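Local coordinates for protein putative N-acetylmuramoyl-L-alanine amidase,autolysin cwp6 (Peptoclostridium difficile, PDB 5J72) that probably cleaves the N-acetylmuramoyl-L-alanine amide bond of peptidoglycan in a zinc-dependent domain and carries three CWB2 domains that attach it to the cell wall, at residues L525-H530 and I631-T636; V454-G459 and E490-K495; I3-Q8 and M97-K102; W73-I78 and E92-M97. One frame throughout, in Å; residues are numbered along the deposited sequence.

Contact 1. Residues L525-H530 and I631-T636; sequences LFTSIH and IGIEDT. With ZN (zinc ion), chain I.
Ile633 carries its CG1 opposite the carbonyl carbon (chi1 -69°), and the extended chain (chi2 170°) carries CD1 from helix 619-637 to strand 525-532. Leu525 has CG opposite its own backbone N (chi1 179°), which sets CD2 against the flank of the same isoleucine. This is helix-on-sheet packing in the alpha/beta fold of the Amidase_3 domain. Strand 525-532 is an inner strand of the mixed sheet. Leu525 and Ile633 cross at a slant, and Leu525 CD2 lies 4.1 Å from Ile633 CG1 and equally far from CG2. Thr527 meets the isoleucine tip to tip. Its OG1 is 3.5 Å from Ile633 CD1. That hydroxyl is buried by the apolar contact and has no polar partner in the model. On the helix, Thr636 OG1 donates to Gly632 O at 2.9 Å. Thr636 N bonds to the same oxygen from the opposite face of the carbonyl plane. The helix also packs on Ile562 of helix 554-569 and Thr488 of helix 477-494, both through Ile633. The far end of the strand is the metal site. His460 and Glu477 complete the protein ligands there, and three waters also bind. Ser528 OG is bonded to Asp457 OD2 and lies in plane at the edge of the His530 ring. On that ring, ND1 binds the zinc ion at 2.2 Å.

Contact 2. Residues V454-G459 and E490-K495; sequences VVIDPG and EYLRSK
Leu492 sets one methyl, CD1, against Val454 and Ile456. Leu492 CD1 is 4.0 Å from Val454 CG1 and 4.1 Å from Ile456 CD1. The two strand residues meet it differently. Val454 crosses the leucine at about a right angle. Ile456 comes end on, tip to tip. Its CG1 lies anti to the carbonyl carbon, and the chain turns at chi2 (-62°), which brings CD1 to the leucine. The contact is small and wholly apolar, and all three residues are buried. The helix is near its C-terminal end here. Ser494 OG donates to Tyr491 O at 2.7 Å, with a C=O...donor angle of 128°, so the hydroxyl folds back onto the last turn. Beyond the contact, Asp457 makes a salt bridge with Arg514. Helix 477-494 links strand 453-458 to strand 498-501. The two strands are parallel neighbours, so the unit is a beta-alpha-beta crossover at one margin of the amidase sheet. The side chains of Val454 and Ile456 also touch Ile633 of helix 619-637. Thus two helices share the same face of strand 453-458, while strands 498-501 and 525-532 pair with it along its two edges.

Contact 3. Residues I3-Q8 and M97-K102; sequences ININLQ and MGLNLK. With CA (calcium ion), chain C.
Ile3 and Leu99 touch as branched aliphatic chains. The flat group with a clear role is the amide of Asn6, further along the strand. Its OD1 binds a calcium ion at 2.6 Å, and four waters fill other positions on the metal. Water 4 can donate to Ile5 O at 3.2 Å, though it has more acceptors in reach than protons. Ile3 and Leu99 carry most of the apolar contact. Ile3 holds CG2 between its backbone N and carbonyl carbon, because CG1 lies opposite the N (chi1 179°). That branch presses on Leu99, with Ile3 CG2 3.7 Å from Leu99 CD1. Ile5 adds its CD1, 3.8 Å from Leu99 CD1. Both isoleucines cross the leucine at about a right angle. Met97 bends at its thioether (chi3 69°) and brings CE to 4.1 Å from Ile3 CG2, at the border of the patch. Between Met97 and Leu99 the chain turns at Gly98. This glycine has positive phi and is the C-prime residue of a Schellman motif that ends helix 91-96; its N bonds to Glu95 O. The segment 97-102 is the loop from that helix to strand 106-113. Lys102 makes salt bridges with Asp105 and Glu74. Strand 3-7 pairs antiparallel with strand 16-24. Its isoleucines also touch Leu75 and Ile78 of strand 72-82, and Tyr104 lies against Ile5 and Leu99.

Contact 4. Residues W73-I78 and E92-M97; sequences WELQSI and EDLESM
Leu94, the residue that carries this contact from the helix side, has a carbonyl O reached by two backbone N-H groups. Leu99 N bonds to it at 3.2 Å, and Met97 N makes a weak bond at 3.1 Å. Both bonds close the C-terminal end of helix 91-96; the Leu99 bond is part of the Schellman motif. The side chain of Leu94 points to strand 72-82. Its CG lies opposite the carbonyl carbon (chi1 -66°), and the two methyls divide the work. CD1 sits over the backbone of the strand, 4.0 Å from Ser77 CA. CD2 meets Ile78 CD1 at 4.0 Å, and these two side chains cross at about a right angle. Leu75 CD2 touches more loosely, 4.4 Å from Leu94 CD1. The short helix runs perpendicular to the strand, with the axes 8.5 Å apart. The strand is irregular at this place. Gln76 and Ser77 both face Asn36 of strand 30-39 in a classic beta bulge, and Leu94 packs beside it in the Cwp6 N-terminal domain. The Gln76 side chain curls back along its own strand. Its NE2 donates to Glu74 O at 3.0 Å. The bond is nearly straight at N-H (174°), yet the donor stands above the carbonyl plane of Glu74.

In the fold
The four contacts form two pairs at opposite sides of the chain's centre. Contacts 1 and 2 belong to the amidase domain. Their strands are neighbours in one sheet, and Tyr491 OH joins Glu634 OE1 at 2.5 Å in a probable hydrogen bond. Both are buried; contact 2 is purely apolar, while contact 1 also buries a threonine hydroxyl and its strand reaches the zinc. Contacts 3 and 4 lie in the N-terminal domain. They share Met97, and contact 4 is nested within contact 3's loop. Contact 4 is buried, whereas contact 3 is partly open; its strand 3-7 carries the calcium ligand Asn6, away from the apolar patch. The centres of contacts 1 and 3 are about 58 Å apart.

Contact 1. Residues L525-H530 and I631-T636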
loop_
_atom_site.group_PDB
_atom_site.type_symbol
_atom_site.label_atom_id
_atom_site.label_comp_id
_atom_site.label_asym_id
_atom_site.label_seq_id
_atom_site.Cartn_x
_atom_site.Cartn_y
_atom_site.Cartn_z
ATOM N N LEU A 525 -26.517 -14.291 6.005
ATOM C CA LEU A 525 -26.003 -15.672 5.838
ATOM C C LEU A 525 -24.620 -15.773 6.466
ATOM O O LEU A 525 -23.839 -14.830 6.347
ATOM C CB LEU A 525 -25.861 -16.047 4.356
ATOM C CG LEU A 525 -25.306 -17.464 4.100
ATOM C CD1 LEU A 525 -26.445 -18.512 4.442
ATOM C CD2 LEU A 525 -24.901 -17.713 2.645
ATOM N N PHE A 526 -24.349 -16.888 7.133
ATOM C CA PHE A 526 -23.080 -17.218 7.765
ATOM C C PHE A 526 -22.536 -18.352 6.975
ATOM O O PHE A 526 -23.223 -19.382 6.820
ATOM C CB PHE A 526 -23.315 -17.609 9.228
ATOM C CG PHE A 526 -22.098 -18.174 9.950
ATOM C CD1 PHE A 526 -21.682 -19.476 9.733
ATOM C CD2 PHE A 526 -21.407 -17.412 10.872
ATOM C CE1 PHE A 526 -20.575 -20.001 10.439
ATOM C CE2 PHE A 526 -20.322 -17.926 11.570
ATOM C CZ PHE A 526 -19.915 -19.224 11.342
ATOM N N THR A 527 -21.293 -18.231 6.450
ATOM C CA THR A 527 -20.709 -19.296 5.678
ATOM C C THR A 527 -19.368 -19.725 6.294
ATOM O O THR A 527 -18.439 -18.922 6.317
ATOM C CB THR A 527 -20.475 -18.838 4.250
ATOM O OG1 THR A 527 -21.736 -18.412 3.700
ATOM C CG2 THR A 527 -19.989 -19.929 3.347
ATOM N N SER A 528 -19.279 -20.977 6.763
ATOM C CA SER A 528 -18.039 -21.510 7.290
ATOM C C SER A 528 -17.329 -22.187 6.150
ATOM O O SER A 528 -17.967 -22.889 5.354
ATOM C CB SER A 528 -18.351 -22.450 8.466
ATOM O OG SER A 528 -17.170 -22.998 9.028
ATOM N N ILE A 529 -16.005 -22.002 6.009
ATOM C CA ILE A 529 -15.278 -22.545 4.891
ATOM C C ILE A 529 -14.252 -23.502 5.427
ATOM O O ILE A 529 -13.413 -23.118 6.251
ATOM C CB ILE A 529 -14.598 -21.375 4.077
ATOM C CG1 ILE A 529 -15.722 -20.529 3.397
ATOM C CG2 ILE A 529 -13.679 -21.919 2.960
ATOM C CD1 ILE A 529 -15.197 -19.268 2.701
ATOM N N HIS A 530 -14.307 -24.732 4.947
ATOM C CA HIS A 530 -13.448 -25.819 5.400
ATOM C C HIS A 530 -12.919 -26.656 4.228
ATOM O O HIS A 530 -13.362 -26.473 3.092
ATOM C CB HIS A 530 -14.272 -26.734 6.332
ATOM C CG HIS A 530 -14.490 -26.144 7.697
ATOM N ND1 HIS A 530 -13.816 -26.619 8.830
ATOM C CD2 HIS A 530 -15.288 -25.111 8.095
ATOM C CE1 HIS A 530 -14.222 -25.852 9.837
ATOM N NE2 HIS A 530 -15.104 -24.926 9.465
ATOM N N ILE A 631 -19.735 -15.662 -5.189
ATOM C CA ILE A 631 -20.820 -15.469 -6.208
ATOM C C ILE A 631 -22.066 -16.267 -5.736
ATOM O O ILE A 631 -23.189 -15.745 -5.789
ATOM C CB ILE A 631 -20.366 -15.946 -7.607
ATOM C CG1 ILE A 631 -19.269 -14.983 -8.190
ATOM C CG2 ILE A 631 -21.636 -15.927 -8.608
ATOM C CD1 ILE A 631 -18.480 -15.644 -9.345
ATOM N N GLY A 632 -21.853 -17.511 -5.275
ATOM C CA GLY A 632 -22.969 -18.315 -4.766
ATOM C C GLY A 632 -23.654 -17.626 -3.615
ATOM O O GLY A 632 -24.866 -17.678 -3.474
ATOM N N ILE A 633 -22.879 -16.973 -2.709
ATOM C CA ILE A 633 -23.490 -16.259 -1.597
ATOM C C ILE A 633 -24.318 -15.046 -2.112
ATOM O O ILE A 633 -25.436 -14.800 -1.619
ATOM C CB ILE A 633 -22.403 -15.753 -0.585
ATOM C CG1 ILE A 633 -21.784 -17.021 0.125
ATOM C CG2 ILE A 633 -23.006 -14.734 0.465
ATOM C CD1 ILE A 633 -20.491 -16.640 0.986
ATOM N N GLU A 634 -23.740 -14.283 -3.035
ATOM C CA GLU A 634 -24.431 -13.117 -3.612
ATOM C C GLU A 634 -25.768 -13.619 -4.285
ATOM O O GLU A 634 -26.810 -12.958 -4.122
ATOM C CB GLU A 634 -23.525 -12.475 -4.651
ATOM C CG GLU A 634 -24.259 -11.408 -5.453
ATOM C CD GLU A 634 -23.394 -10.876 -6.599
ATOM O OE1 GLU A 634 -22.722 -11.668 -7.284
ATOM O OE2 GLU A 634 -23.405 -9.643 -6.779
ATOM N N ASP A 635 -25.719 -14.730 -5.007
ATOM C CA ASP A 635 -26.920 -15.335 -5.583
ATOM C C ASP A 635 -27.981 -15.477 -4.556
ATOM O O ASP A 635 -29.164 -15.218 -4.827
ATOM C CB ASP A 635 -26.680 -16.762 -6.056
ATOM C CG ASP A 635 -25.824 -16.867 -7.276
ATOM O OD1 ASP A 635 -25.726 -15.876 -8.019
ATOM O OD2 ASP A 635 -25.258 -17.957 -7.514
ATOM N N THR A 636 -27.585 -15.896 -3.380
ATOM C CA THR A 636 -28.490 -16.151 -2.298
ATOM C C THR A 636 -28.998 -14.935 -1.576
ATOM O O THR A 636 -30.217 -14.866 -1.350
ATOM C CB THR A 636 -27.770 -17.087 -1.285
ATOM O OG1 THR A 636 -27.284 -18.234 -1.973
ATOM C CG2 THR A 636 -28.708 -17.559 -0.190
HETATM ZN ZN ZN I . -12.618 -28.453 9.012
HETATM O O HOH W 1 -14.010 -29.209 10.475
HETATM O O HOH W 2 -13.405 -29.905 7.622
HETATM O O HOH W 3 -11.455 -30.424 9.532
#

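Contact 2. Residues V454-G459 and E490-K495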
loop_
_atom_site.group_PDB
_atom_site.type_symbol
_atom_site.label_atom_id
_atom_site.label_comp_id
_atom_site.label_asym_id
_atom_site.label_seq_id
_atom_site.Cartn_x
_atom_site.Cartn_y
_atom_site.Cartn_z
ATOM N N VAL A 454 -22.961 -10.501 5.425
ATOM C CA VAL A 454 -22.610 -11.928 5.434
ATOM C C VAL A 454 -21.464 -12.089 6.440
ATOM O O VAL A 454 -20.615 -11.208 6.550
ATOM C CB VAL A 454 -22.128 -12.354 4.029
ATOM C CG1 VAL A 454 -21.560 -13.755 4.049
ATOM C CG2 VAL A 454 -23.288 -12.304 3.030
ATOM N N VAL A 455 -21.450 -13.195 7.156
ATOM C CA VAL A 455 -20.337 -13.495 8.038
ATOM C C VAL A 455 -19.620 -14.619 7.332
ATOM O O VAL A 455 -20.229 -15.610 6.914
ATOM C CB VAL A 455 -20.773 -13.878 9.438
ATOM C CG1 VAL A 455 -19.587 -14.479 10.240
ATOM C CG2 VAL A 455 -21.333 -12.659 10.186
ATOM N N ILE A 456 -18.273 -14.459 7.139
ATOM C CA ILE A 456 -17.451 -15.481 6.505
ATOM C C ILE A 456 -16.556 -16.072 7.628
ATOM O O ILE A 456 -15.914 -15.319 8.348
ATOM C CB ILE A 456 -16.563 -14.831 5.408
ATOM C CG1 ILE A 456 -17.458 -14.269 4.232
ATOM C CG2 ILE A 456 -15.583 -15.844 4.870
ATOM C CD1 ILE A 456 -18.250 -15.454 3.534
ATOM N N ASP A 457 -16.524 -17.407 7.738
ATOM C CA ASP A 457 -15.744 -18.050 8.802
ATOM C C ASP A 457 -14.732 -19.059 8.259
ATOM O O ASP A 457 -15.079 -20.185 7.886
ATOM C CB ASP A 457 -16.773 -18.758 9.754
ATOM C CG ASP A 457 -16.109 -19.626 10.817
ATOM O OD1 ASP A 457 -15.168 -19.139 11.465
ATOM O OD2 ASP A 457 -16.544 -20.817 10.983
ATOM N N PRO A 458 -13.461 -18.695 8.169
ATOM C CA PRO A 458 -12.373 -19.597 7.695
ATOM C C PRO A 458 -12.153 -20.641 8.832
ATOM O O PRO A 458 -11.758 -20.224 9.924
ATOM C CB PRO A 458 -11.180 -18.658 7.496
ATOM C CG PRO A 458 -11.675 -17.255 7.788
ATOM C CD PRO A 458 -12.956 -17.359 8.544
ATOM N N GLY A 459 -12.379 -21.929 8.593
ATOM C CA GLY A 459 -12.321 -22.904 9.683
ATOM C C GLY A 459 -10.936 -23.039 10.282
ATOM O O GLY A 459 -9.939 -22.792 9.598
ATOM N N GLU A 490 -13.457 -10.547 -0.470
ATOM C CA GLU A 490 -13.081 -9.519 -1.455
ATOM C C GLU A 490 -14.202 -9.444 -2.570
ATOM O O GLU A 490 -14.619 -8.366 -2.953
ATOM C CB GLU A 490 -11.779 -9.937 -2.129
ATOM C CG GLU A 490 -11.228 -8.756 -2.895
ATOM C CD GLU A 490 -10.487 -7.786 -1.923
ATOM O OE1 GLU A 490 -10.798 -7.754 -0.715
ATOM O OE2 GLU A 490 -9.596 -7.083 -2.385
ATOM N N TYR A 491 -14.674 -10.616 -3.036
ATOM C CA TYR A 491 -15.732 -10.597 -4.070
ATOM C C TYR A 491 -16.972 -9.984 -3.519
ATOM O O TYR A 491 -17.557 -9.085 -4.149
ATOM C CB TYR A 491 -16.016 -12.005 -4.571
ATOM C CG TYR A 491 -17.165 -11.956 -5.571
ATOM C CD1 TYR A 491 -16.938 -11.616 -6.898
ATOM C CD2 TYR A 491 -18.479 -12.154 -5.158
ATOM C CE1 TYR A 491 -17.995 -11.455 -7.789
ATOM C CE2 TYR A 491 -19.551 -12.014 -6.046
ATOM C CZ TYR A 491 -19.300 -11.659 -7.358
ATOM O OH TYR A 491 -20.361 -11.509 -8.226
ATOM N N LEU A 492 -17.409 -10.399 -2.321
ATOM C CA LEU A 492 -18.648 -9.829 -1.779
ATOM C C LEU A 492 -18.565 -8.321 -1.584
ATOM O O LEU A 492 -19.532 -7.587 -1.865
ATOM C CB LEU A 492 -18.975 -10.503 -0.423
ATOM C CG LEU A 492 -19.382 -11.992 -0.617
ATOM C CD1 LEU A 492 -19.481 -12.721 0.735
ATOM C CD2 LEU A 492 -20.798 -12.020 -1.302
ATOM N N ARG A 493 -17.420 -7.841 -1.071
ATOM C CA ARG A 493 -17.308 -6.402 -0.849
ATOM C C ARG A 493 -17.328 -5.645 -2.161
ATOM O O ARG A 493 -17.858 -4.534 -2.184
ATOM C CB ARG A 493 -15.994 -6.057 -0.111
ATOM C CG ARG A 493 -16.019 -6.590 1.285
ATOM C CD ARG A 493 -14.868 -6.006 2.126
ATOM N NE ARG A 493 -15.082 -6.415 3.517
ATOM C CZ ARG A 493 -14.121 -6.450 4.432
ATOM N NH1 ARG A 493 -12.874 -6.091 4.117
ATOM N NH2 ARG A 493 -14.394 -6.834 5.669
ATOM N N SER A 494 -16.730 -6.189 -3.195
ATOM C CA SER A 494 -16.704 -5.510 -4.486
ATOM C C SER A 494 -18.143 -5.404 -5.083
ATOM O O SER A 494 -18.353 -4.606 -6.003
ATOM C CB SER A 494 -15.806 -6.258 -5.447
ATOM O OG SER A 494 -16.492 -7.376 -5.983
ATOM N N LYS A 495 -19.110 -6.201 -4.576
ATOM C CA LYS A 495 -20.513 -6.124 -5.052
ATOM C C LYS A 495 -21.368 -5.384 -4.047
ATOM O O LYS A 495 -22.589 -5.442 -4.144
ATOM C CB LYS A 495 -21.063 -7.537 -5.290
ATOM C CG LYS A 495 -20.237 -8.287 -6.319
ATOM C CD LYS A 495 -20.099 -7.423 -7.558
ATOM C CE LYS A 495 -20.030 -8.284 -8.771
ATOM N NZ LYS A 495 -18.685 -8.270 -9.365
#

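Contact 3. Residues I3-Q8 and M97-K102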
loop_
_atom_site.group_PDB
_atom_site.type_symbol
_atom_site.label_atom_id
_atom_site.label_comp_id
_atom_site.label_asym_id
_atom_site.label_seq_id
_atom_site.Cartn_x
_atom_site.Cartn_y
_atom_site.Cartn_z
ATOM N N ILE A 3 20.257 30.329 1.547
ATOM C CA ILE A 3 19.783 29.475 2.623
ATOM C C ILE A 3 18.707 28.572 2.098
ATOM O O ILE A 3 17.827 29.046 1.360
ATOM C CB ILE A 3 19.285 30.330 3.820
ATOM C CG1 ILE A 3 18.779 29.418 4.929
ATOM C CG2 ILE A 3 18.192 31.306 3.335
ATOM C CD1 ILE A 3 18.667 30.157 6.274
ATOM N N ASN A 4 18.760 27.298 2.429
ATOM C CA ASN A 4 17.710 26.402 1.963
ATOM C C ASN A 4 17.242 25.641 3.209
ATOM O O ASN A 4 18.095 25.130 3.945
ATOM C CB ASN A 4 18.245 25.377 0.924
ATOM C CG ASN A 4 17.067 24.453 0.489
ATOM O OD1 ASN A 4 16.841 23.358 1.086
ATOM N ND2 ASN A 4 16.221 24.846 -0.466
ATOM N N ILE A 5 15.952 25.571 3.464
ATOM C CA ILE A 5 15.491 24.824 4.645
ATOM C C ILE A 5 14.642 23.620 4.133
ATOM O O ILE A 5 13.599 23.837 3.515
ATOM C CB ILE A 5 14.608 25.765 5.494
ATOM C CG1 ILE A 5 15.446 26.927 6.057
ATOM C CG2 ILE A 5 13.980 25.001 6.645
ATOM C CD1 ILE A 5 14.515 28.009 6.770
ATOM N N ASN A 6 15.022 22.433 4.462
ATOM C CA ASN A 6 14.282 21.254 3.973
ATOM C C ASN A 6 13.635 20.519 5.144
ATOM O O ASN A 6 14.364 19.886 5.927
ATOM C CB ASN A 6 15.264 20.317 3.291
ATOM C CG ASN A 6 14.517 19.105 2.680
ATOM O OD1 ASN A 6 13.334 19.194 2.272
ATOM N ND2 ASN A 6 15.142 17.969 2.513
ATOM N N LEU A 7 12.302 20.619 5.262
ATOM C CA LEU A 7 11.574 19.964 6.356
ATOM C C LEU A 7 10.940 18.683 5.797
ATOM O O LEU A 7 10.374 18.695 4.699
ATOM C CB LEU A 7 10.442 20.876 6.889
ATOM C CG LEU A 7 10.977 22.219 7.469
ATOM C CD1 LEU A 7 9.733 22.996 8.079
ATOM C CD2 LEU A 7 12.094 21.967 8.516
ATOM N N GLN A 8 11.042 17.606 6.542
ATOM C CA GLN A 8 10.470 16.328 6.006
ATOM C C GLN A 8 8.925 16.298 5.939
ATOM O O GLN A 8 8.340 15.861 4.920
ATOM C CB GLN A 8 10.980 15.188 6.856
ATOM C CG GLN A 8 10.361 13.800 6.441
ATOM C CD GLN A 8 10.852 12.722 7.383
ATOM O OE1 GLN A 8 11.124 12.984 8.551
ATOM N NE2 GLN A 8 10.932 11.443 6.887
ATOM N N MET A 97 16.720 37.592 3.252
ATOM C CA MET A 97 17.578 36.621 2.547
ATOM C C MET A 97 16.797 35.785 1.566
ATOM O O MET A 97 17.306 34.755 1.120
ATOM C CB MET A 97 18.253 35.703 3.511
ATOM C CG MET A 97 19.163 36.407 4.364
ATOM S SD MET A 97 19.759 35.246 5.611
ATOM C CE MET A 97 20.741 34.198 4.585
ATOM N N GLY A 98 15.615 36.198 1.221
ATOM C CA GLY A 98 14.878 35.477 0.201
ATOM C C GLY A 98 13.852 34.429 0.647
ATOM O O GLY A 98 13.204 33.829 -0.206
ATOM N N LEU A 99 13.680 34.205 1.927
ATOM C CA LEU A 99 12.732 33.159 2.323
ATOM C C LEU A 99 11.373 33.660 2.446
ATOM O O LEU A 99 11.161 34.818 2.813
ATOM C CB LEU A 99 13.186 32.599 3.677
ATOM C CG LEU A 99 14.523 31.878 3.605
ATOM C CD1 LEU A 99 14.900 31.356 4.971
ATOM C CD2 LEU A 99 14.463 30.674 2.648
ATOM N N ASN A 100 10.382 32.805 2.127
ATOM C CA ASN A 100 9.005 33.161 2.367
ATOM C C ASN A 100 8.623 32.245 3.550
ATOM O O ASN A 100 8.412 31.046 3.347
ATOM C CB ASN A 100 8.117 32.861 1.199
ATOM C CG ASN A 100 6.731 33.344 1.485
ATOM O OD1 ASN A 100 5.794 32.548 1.548
ATOM N ND2 ASN A 100 6.498 34.624 1.725
ATOM N N LEU A 101 8.550 32.787 4.767
ATOM C CA LEU A 101 8.388 31.917 5.943
ATOM C C LEU A 101 7.153 31.054 5.984
ATOM O O LEU A 101 7.205 29.974 6.582
ATOM C CB LEU A 101 8.491 32.788 7.210
ATOM C CG LEU A 101 9.861 33.501 7.256
ATOM C CD1 LEU A 101 9.892 34.362 8.469
ATOM C CD2 LEU A 101 10.970 32.473 7.280
ATOM N N LYS A 102 6.051 31.457 5.350
ATOM C CA LYS A 102 4.913 30.607 5.365
ATOM C C LYS A 102 5.176 29.285 4.632
ATOM O O LYS A 102 4.444 28.305 4.864
ATOM C CB LYS A 102 3.694 31.276 4.714
ATOM C CG LYS A 102 2.989 32.279 5.685
ATOM C CD LYS A 102 1.716 31.677 6.413
ATOM C CE LYS A 102 1.682 32.005 7.920
ATOM N NZ LYS A 102 0.839 31.041 8.766
HETATM CA CA CA C . 12.600 20.301 -0.016
HETATM O O HOH W 4 13.789 22.253 0.723
HETATM O O HOH W 5 10.549 20.823 0.948
HETATM O O HOH W 6 12.276 21.632 -1.607
HETATM O O HOH W 7 11.470 18.384 -0.599
#

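Contact 4. Residues W73-I78 and E92-M97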
loop_
_atom_site.group_PDB
_atom_site.type_symbol
_atom_site.label_atom_id
_atom_site.label_comp_id
_atom_site.label_asym_id
_atom_site.label_seq_id
_atom_site.Cartn_x
_atom_site.Cartn_y
_atom_site.Cartn_z
ATOM N N TRP A 73 2.708 25.605 13.408
ATOM C CA TRP A 73 4.002 26.023 13.885
ATOM C C TRP A 73 4.623 26.922 12.830
ATOM O O TRP A 73 4.754 26.491 11.682
ATOM C CB TRP A 73 4.900 24.787 14.084
ATOM C CG TRP A 73 4.439 23.933 15.171
ATOM C CD1 TRP A 73 3.805 22.720 15.067
ATOM C CD2 TRP A 73 4.493 24.241 16.582
ATOM N NE1 TRP A 73 3.428 22.282 16.332
ATOM C CE2 TRP A 73 3.851 23.195 17.276
ATOM C CE3 TRP A 73 5.048 25.310 17.324
ATOM C CZ2 TRP A 73 3.738 23.184 18.678
ATOM C CZ3 TRP A 73 4.942 25.298 18.722
ATOM C CH2 TRP A 73 4.291 24.250 19.380
ATOM N N GLU A 74 5.019 28.142 13.205
ATOM C CA GLU A 74 5.575 29.123 12.245
ATOM C C GLU A 74 6.999 29.408 12.609
ATOM O O GLU A 74 7.310 29.668 13.776
ATOM C CB GLU A 74 4.763 30.436 12.332
ATOM C CG GLU A 74 3.322 30.144 11.888
ATOM C CD GLU A 74 2.422 31.402 11.799
ATOM O OE1 GLU A 74 2.926 32.488 11.711
ATOM O OE2 GLU A 74 1.204 31.252 11.827
ATOM N N LEU A 75 7.885 29.351 11.632
ATOM C CA LEU A 75 9.312 29.572 11.911
ATOM C C LEU A 75 9.570 31.045 12.270
ATOM O O LEU A 75 9.137 31.935 11.538
ATOM C CB LEU A 75 10.124 29.244 10.598
ATOM C CG LEU A 75 11.649 29.472 10.756
ATOM C CD1 LEU A 75 12.327 28.604 11.797
ATOM C CD2 LEU A 75 12.277 29.235 9.333
ATOM N N GLN A 76 10.255 31.312 13.399
ATOM C CA GLN A 76 10.555 32.706 13.835
ATOM C C GLN A 76 11.992 33.124 13.605
ATOM O O GLN A 76 12.232 34.286 13.287
ATOM C CB GLN A 76 10.332 32.822 15.325
ATOM C CG GLN A 76 8.945 32.254 15.730
ATOM C CD GLN A 76 7.870 33.111 15.206
ATOM O OE1 GLN A 76 7.795 34.290 15.534
ATOM N NE2 GLN A 76 6.964 32.577 14.411
ATOM N N SER A 77 12.923 32.226 13.753
ATOM C CA SER A 77 14.302 32.637 13.690
ATOM C C SER A 77 15.247 31.478 13.667
ATOM O O SER A 77 14.888 30.334 13.958
ATOM C CB SER A 77 14.633 33.490 14.943
ATOM O OG SER A 77 14.511 32.705 16.128
ATOM N N ILE A 78 16.505 31.776 13.310
ATOM C CA ILE A 78 17.563 30.776 13.371
ATOM C C ILE A 78 18.695 31.375 14.148
ATOM O O ILE A 78 19.126 32.495 13.827
ATOM C CB ILE A 78 18.063 30.421 11.930
ATOM C CG1 ILE A 78 16.948 29.732 11.160
ATOM C CG2 ILE A 78 19.305 29.510 12.059
ATOM C CD1 ILE A 78 17.315 29.420 9.652
ATOM N N GLU A 92 12.521 39.168 9.971
ATOM C CA GLU A 92 12.895 40.154 8.947
ATOM C C GLU A 92 14.200 39.803 8.280
ATOM O O GLU A 92 14.326 39.980 7.065
ATOM C CB GLU A 92 12.956 41.564 9.613
ATOM C CG GLU A 92 13.411 42.635 8.651
ATOM C CD GLU A 92 13.278 44.069 9.272
ATOM O OE1 GLU A 92 13.595 45.026 8.566
ATOM O OE2 GLU A 92 12.861 44.216 10.453
ATOM N N ASP A 93 15.188 39.310 9.013
ATOM C CA ASP A 93 16.472 38.957 8.365
ATOM C C ASP A 93 16.232 37.802 7.416
ATOM O O ASP A 93 16.769 37.783 6.304
ATOM C CB ASP A 93 17.506 38.461 9.416
ATOM C CG ASP A 93 17.847 39.544 10.440
ATOM O OD1 ASP A 93 18.229 39.187 11.601
ATOM O OD2 ASP A 93 17.728 40.729 10.095
ATOM N N LEU A 94 15.461 36.795 7.859
ATOM C CA LEU A 94 15.246 35.636 6.991
ATOM C C LEU A 94 14.500 36.051 5.691
ATOM O O LEU A 94 14.839 35.534 4.611
ATOM C CB LEU A 94 14.484 34.554 7.723
ATOM C CG LEU A 94 15.240 33.935 8.875
ATOM C CD1 LEU A 94 14.299 33.075 9.684
ATOM C CD2 LEU A 94 16.328 33.102 8.328
ATOM N N GLU A 95 13.529 36.945 5.795
ATOM C CA GLU A 95 12.798 37.433 4.629
ATOM C C GLU A 95 13.732 38.263 3.745
ATOM O O GLU A 95 13.586 38.226 2.526
ATOM C CB GLU A 95 11.611 38.278 5.056
ATOM C CG GLU A 95 10.518 37.396 5.629
ATOM C CD GLU A 95 9.394 38.197 6.279
ATOM O OE1 GLU A 95 8.297 37.651 6.415
ATOM O OE2 GLU A 95 9.619 39.372 6.673
ATOM N N SER A 96 14.715 38.982 4.361
ATOM C CA SER A 96 15.680 39.781 3.598
ATOM C C SER A 96 16.592 38.842 2.806
ATOM O O SER A 96 17.182 39.259 1.813
ATOM C CB SER A 96 16.575 40.597 4.556
ATOM O OG SER A 96 15.722 41.616 5.034
ATOM N N MET A 97 16.720 37.592 3.252
ATOM C CA MET A 97 17.578 36.621 2.547
ATOM C C MET A 97 16.797 35.785 1.566
ATOM O O MET A 97 17.306 34.755 1.120
ATOM C CB MET A 97 18.253 35.703 3.511
ATOM C CG MET A 97 19.163 36.407 4.364
ATOM S SD MET A 97 19.759 35.246 5.611
ATOM C CE MET A 97 20.741 34.198 4.585
#